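PDB 3RQA: cyclic di-GMP receptor atypical PilZ domain-containing protein, which is of unknown function, self-assembles into a tetramer through a helical bundle, and may act as a receptor for cyclic di-GMP. Local coordinates for residues A37-H42 and Q140-V145; S5-L10 and G110-S115. One frame throughout, in Å; residues are numbered along the deposited sequence.

Contact 1 (A37-H42 and Q140-V145); sequences ADPGSH and QLPADV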
loop_
_atom_site.group_PDB
_atom_site.type_symbol
_atom_site.label_atom_id
_atom_site.label_comp_id
_atom_site.label_asym_id
_atom_site.label_seq_id
_atom_site.Cartn_x
_atom_site.Cartn_y
_atom_site.Cartn_z
ATOM N N ALA C 37 -15.149 -15.481 -14.957
ATOM C CA ALA C 37 -14.190 -15.690 -13.877
ATOM C C ALA C 37 -12.874 -14.915 -13.978
ATOM O O ALA C 37 -12.612 -14.209 -14.953
ATOM C CB ALA C 37 -13.901 -17.191 -13.730
ATOM N N ASP C 38 -12.066 -15.079 -12.933
ATOM C CA ASP C 38 -10.756 -14.450 -12.758
ATOM C C ASP C 38 -10.445 -14.581 -11.264
ATOM O O ASP C 38 -9.821 -13.700 -10.667
ATOM C CB ASP C 38 -10.830 -12.970 -13.124
ATOM C CG ASP C 38 -11.976 -12.259 -12.426
ATOM O OD1 ASP C 38 -13.147 -12.510 -12.799
ATOM O OD2 ASP C 38 -11.709 -11.460 -11.499
ATOM N N PRO C 39 -10.857 -15.706 -10.649
ATOM C CA PRO C 39 -10.656 -15.981 -9.222
ATOM C C PRO C 39 -9.229 -15.862 -8.722
ATOM O O PRO C 39 -8.954 -15.195 -7.724
ATOM C CB PRO C 39 -11.175 -17.414 -9.062
ATOM C CG PRO C 39 -12.054 -17.625 -10.253
ATOM C CD PRO C 39 -11.289 -16.938 -11.332
ATOM N N GLY C 40 -8.323 -16.522 -9.426
ATOM C CA GLY C 40 -6.944 -16.522 -9.002
ATOM C C GLY C 40 -6.653 -17.930 -8.519
ATOM O O GLY C 40 -7.248 -18.886 -9.020
ATOM N N SER C 41 -5.776 -18.067 -7.532
ATOM C CA SER C 41 -5.410 -19.389 -7.042
ATOM C C SER C 41 -6.071 -19.809 -5.732
ATOM O O SER C 41 -6.629 -18.991 -4.995
ATOM C CB SER C 41 -3.898 -19.463 -6.863
ATOM O OG SER C 41 -3.496 -18.642 -5.780
ATOM N N HIS C 42 -5.993 -21.104 -5.455
ATOM C CA HIS C 42 -6.532 -21.656 -4.225
ATOM C C HIS C 42 -5.740 -21.049 -3.065
ATOM O O HIS C 42 -6.307 -20.668 -2.044
ATOM C CB HIS C 42 -6.369 -23.182 -4.218
ATOM C CG HIS C 42 -7.386 -23.908 -5.045
ATOM N ND1 HIS C 42 -7.284 -25.253 -5.336
ATOM C CD2 HIS C 42 -8.554 -23.491 -5.593
ATOM C CE1 HIS C 42 -8.346 -25.633 -6.025
ATOM N NE2 HIS C 42 -9.131 -24.583 -6.194
ATOM N N GLN C 140 -12.744 -15.112 -3.985
ATOM C CA GLN C 140 -13.375 -15.530 -5.229
ATOM C C GLN C 140 -13.254 -17.032 -5.305
ATOM O O GLN C 140 -12.175 -17.578 -5.104
ATOM C CB GLN C 140 -12.701 -14.897 -6.448
ATOM C CG GLN C 140 -12.798 -13.385 -6.493
ATOM C CD GLN C 140 -12.714 -12.839 -7.909
ATOM O OE1 GLN C 140 -12.726 -11.629 -8.120
ATOM N NE2 GLN C 140 -12.641 -13.733 -8.886
ATOM N N LEU C 141 -14.367 -17.696 -5.580
ATOM C CA LEU C 141 -14.390 -19.146 -5.663
ATOM C C LEU C 141 -15.086 -19.663 -6.929
ATOM O O LEU C 141 -16.294 -19.477 -7.105
ATOM C CB LEU C 141 -15.100 -19.724 -4.435
ATOM C CG LEU C 141 -14.513 -19.383 -3.056
ATOM C CD1 LEU C 141 -15.324 -20.082 -1.962
ATOM C CD2 LEU C 141 -13.060 -19.811 -2.998
ATOM N N PRO C 142 -14.325 -20.289 -7.841
ATOM C CA PRO C 142 -14.903 -20.833 -9.075
ATOM C C PRO C 142 -16.051 -21.765 -8.681
ATOM O O PRO C 142 -15.933 -22.515 -7.714
ATOM C CB PRO C 142 -13.737 -21.587 -9.694
ATOM C CG PRO C 142 -12.568 -20.720 -9.324
ATOM C CD PRO C 142 -12.853 -20.360 -7.871
ATOM N N ALA C 143 -17.159 -21.707 -9.417
ATOM C CA ALA C 143 -18.315 -22.539 -9.100
ATOM C C ALA C 143 -19.234 -22.777 -10.297
ATOM O O ALA C 143 -19.157 -22.076 -11.304
ATOM C CB ALA C 143 -19.109 -21.900 -7.973
ATOM N N ASP C 144 -20.102 -23.775 -10.174
ATOM C CA ASP C 144 -21.061 -24.097 -11.218
ATOM C C ASP C 144 -22.474 -23.927 -10.654
ATOM O O ASP C 144 -22.720 -24.131 -9.461
ATOM C CB ASP C 144 -20.862 -25.529 -11.726
ATOM C CG ASP C 144 -19.568 -25.695 -12.522
ATOM O OD1 ASP C 144 -19.383 -26.744 -13.180
ATOM O OD2 ASP C 144 -18.723 -24.774 -12.490
ATOM N N VAL C 145 -23.397 -23.517 -11.511
ATOM C CA VAL C 145 -24.777 -23.337 -11.088
ATOM C C VAL C 145 -25.478 -24.695 -11.065
ATOM O O VAL C 145 -25.584 -25.359 -12.098
ATOM C CB VAL C 145 -25.542 -22.404 -12.058
ATOM C CG1 VAL C 145 -26.994 -22.263 -11.610
ATOM C CG2 VAL C 145 -24.858 -21.043 -12.120
#
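Gln140 and Pro142, two residues apart on one strand, meet Pro39 of the loop 37-42, and the glutamine carries the contact on to Asp38. The Gln140 side chain starts out toward the loop. At its base, CB lies 3.6 Å from Pro39 CA, so the first apolar carbon is spent on the proline backbone. With chi1 at -63°, CG stands beside the backbone N and opposite the carbonyl carbon; the chain then runs extended and carries the amide past Pro39 to Asp38. There CD sits 4.0 Å from Pro39 CA, while NE2 closes on the same carbon at 3.0 Å. NE2 also comes within 3.2 Å of Pro39 N, a tertiary amide nitrogen with no hydrogen to give and its lone pair tied up in the amide, so the two are pressed close without a hydrogen bond. On the other branch, Gln140 OE1 ends 3.5 Å from Asp38 OD2. The carboxylate and amide planes stand almost perpendicular, 89° apart, but Asp38 is poorly ordered, so its placement against the amide is approximate. The second anchor is apolar: the Pro39 and Pro142 rings pack at an angle to one another, their CG atoms 3.3 Å apart, tighter than ordinary van der Waals contact.

The example illustrates how a connecting loop can lean on the closed antiparallel barrel of the PilZ domain through a proline pair and a glutamine side chain. Strand 139-150 runs antiparallel between strands 124-129 and 155-161, and Pro39 also touches Ser126 on the former. Just beyond, Ser41 N-caps helix 42-55, its OG bonded to Thr44 OG1, while Leu141 turns its CB away from the loop and its side chain touches Phe161 and Leu168 of helix 165-185.

Contact 2 (S5-L10 and G110-S115); sequences STLGTL and GIRLAS
Leu7 lies over one face of the Arg112 guanidinium, its CB 3.6 Å above the plane and displaced toward the rim instead of the centre. The arginine reaches this position from strand 110-115 of the PilZ barrel by a straight inner chain, chi1 176° and chi2 178°, followed by a bend at chi3 of 82° that turns the flat group beneath the N-terminal turn. Leu7 crosses it at an angle: its CB and its CD2 branch each approach NE to 3.7 Å. Gly8 N, 4.0 Å from Arg112 NH1, comes in obliquely and lies within the turn closed by the backbone bond from Thr9 N to Thr6 O. Ser5 CB, 3.8 Å from Arg112 NH2, is also oblique, but Ser5 is poorly ordered and this approach is less certain.

Outside the two segments, Arg112 NH1 forms a salt bridge with Asp15 of helix 12-19, and NH2 makes a long, weak ion pair with Glu26 of strand 24-34. Trp158 touches the arginine too, and Trp156 receives Leu7. The division of labour is instructive: carboxylates answer the charge, while segment 5-10 contributes mainly aliphatic cover, which probably limits water at one guanidinium face and may thereby strengthen the pairing with Asp15.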
loop_
_atom_site.group_PDB
_atom_site.type_symbol
_atom_site.label_atom_id
_atom_site.label_comp_id
_atom_site.label_asym_id
_atom_site.label_seq_id
_atom_site.Cartn_x
_atom_site.Cartn_y
_atom_site.Cartn_z
ATOM N N SER C 5 -35.426 -21.736 6.414
ATOM C CA SER C 5 -35.864 -20.914 5.287
ATOM C C SER C 5 -36.392 -21.833 4.184
ATOM O O SER C 5 -35.758 -22.836 3.842
ATOM C CB SER C 5 -34.701 -20.073 4.759
ATOM O OG SER C 5 -35.119 -19.257 3.679
ATOM N N THR C 6 -37.547 -21.486 3.622
ATOM C CA THR C 6 -38.161 -22.312 2.586
ATOM C C THR C 6 -37.551 -22.172 1.184
ATOM O O THR C 6 -37.982 -22.851 0.248
ATOM C CB THR C 6 -39.657 -22.003 2.488
ATOM O OG1 THR C 6 -39.820 -20.619 2.157
ATOM C CG2 THR C 6 -40.360 -22.307 3.828
ATOM N N LEU C 7 -36.565 -21.287 1.036
ATOM C CA LEU C 7 -35.918 -21.094 -0.259
ATOM C C LEU C 7 -35.434 -22.424 -0.815
ATOM O O LEU C 7 -35.297 -22.586 -2.027
ATOM C CB LEU C 7 -34.731 -20.137 -0.135
ATOM C CG LEU C 7 -35.002 -18.635 -0.177
ATOM C CD1 LEU C 7 -36.052 -18.256 0.846
ATOM C CD2 LEU C 7 -33.707 -17.902 0.088
ATOM N N GLY C 8 -35.176 -23.372 0.081
ATOM C CA GLY C 8 -34.710 -24.683 -0.332
ATOM C C GLY C 8 -35.755 -25.493 -1.079
ATOM O O GLY C 8 -35.418 -26.462 -1.759
ATOM N N THR C 9 -37.023 -25.106 -0.949
ATOM C CA THR C 9 -38.114 -25.810 -1.626
ATOM C C THR C 9 -38.136 -25.480 -3.117
ATOM O O THR C 9 -38.840 -26.121 -3.895
ATOM C CB THR C 9 -39.480 -25.439 -1.030
ATOM O OG1 THR C 9 -39.662 -24.021 -1.108
ATOM C CG2 THR C 9 -39.564 -25.881 0.418
ATOM N N LEU C 10 -37.362 -24.470 -3.499
ATOM C CA LEU C 10 -37.267 -24.057 -4.891
ATOM C C LEU C 10 -36.311 -24.962 -5.656
ATOM O O LEU C 10 -36.418 -25.099 -6.870
ATOM C CB LEU C 10 -36.786 -22.606 -4.983
ATOM C CG LEU C 10 -37.802 -21.534 -4.595
ATOM C CD1 LEU C 10 -37.219 -20.147 -4.825
ATOM C CD2 LEU C 10 -39.059 -21.725 -5.432
ATOM N N GLY C 110 -20.836 -25.127 -1.174
ATOM C CA GLY C 110 -21.333 -24.093 -2.067
ATOM C C GLY C 110 -22.119 -23.016 -1.343
ATOM O O GLY C 110 -22.031 -22.879 -0.115
ATOM N N ILE C 111 -22.904 -22.258 -2.105
ATOM C CA ILE C 111 -23.681 -21.165 -1.546
ATOM C C ILE C 111 -24.980 -20.881 -2.308
ATOM O O ILE C 111 -25.086 -21.107 -3.512
ATOM C CB ILE C 111 -22.805 -19.868 -1.495
ATOM C CG1 ILE C 111 -23.538 -18.739 -0.773
ATOM C CG2 ILE C 111 -22.429 -19.435 -2.904
ATOM C CD1 ILE C 111 -22.637 -17.537 -0.483
ATOM N N ARG C 112 -25.974 -20.405 -1.571
ATOM C CA ARG C 112 -27.263 -20.042 -2.132
ATOM C C ARG C 112 -27.341 -18.542 -1.915
ATOM O O ARG C 112 -27.339 -18.079 -0.768
ATOM C CB ARG C 112 -28.393 -20.721 -1.369
ATOM C CG ARG C 112 -29.796 -20.327 -1.809
ATOM C CD ARG C 112 -30.844 -21.113 -1.011
ATOM N NE ARG C 112 -31.109 -20.529 0.303
ATOM C CZ ARG C 112 -31.423 -21.228 1.393
ATOM N NH1 ARG C 112 -31.508 -22.554 1.348
ATOM N NH2 ARG C 112 -31.670 -20.597 2.531
ATOM N N LEU C 113 -27.380 -17.790 -3.014
ATOM C CA LEU C 113 -27.448 -16.337 -2.945
ATOM C C LEU C 113 -28.335 -15.770 -4.049
ATOM O O LEU C 113 -28.617 -16.449 -5.049
ATOM C CB LEU C 113 -26.035 -15.747 -3.034
ATOM C CG LEU C 113 -25.189 -16.116 -4.255
ATOM C CD1 LEU C 113 -25.634 -15.321 -5.470
ATOM C CD2 LEU C 113 -23.725 -15.837 -3.955
ATOM N N ALA C 114 -28.775 -14.530 -3.866
ATOM C CA ALA C 114 -29.622 -13.863 -4.848
ATOM C C ALA C 114 -28.757 -13.214 -5.930
ATOM O O ALA C 114 -27.661 -12.731 -5.654
ATOM C CB ALA C 114 -30.485 -12.817 -4.162
ATOM N N SER C 115 -29.254 -13.204 -7.161
ATOM C CA SER C 115 -28.510 -12.632 -8.281
ATOM C C SER C 115 -29.408 -11.786 -9.187
ATOM O O SER C 115 -30.538 -12.172 -9.501
ATOM C CB SER C 115 -27.875 -13.752 -9.104
ATOM O OG SER C 115 -26.886 -13.256 -9.989
#

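Both contacts fasten a loop or turn to the same antiparallel barrel, yet they do so at different places and by different means. Contact 1 is a surface contact on strand 139-150, with none of its touching residues buried; contact 2 is partly buried and centres on an arginine of strand 110-115. Strand 155-161 lies between those two strands in the sheet; the contact centres are about 19 Å apart and their nearest atoms about 7 Å, so they do not touch. The loop in contact 1 leads into helix 42-55, whereas the turn in contact 2 precedes helix 12-19. The first combines proline packing with a glutamine side chain; the second places aliphatic carbon over a charged group that pairs with Asp15, outside both segments.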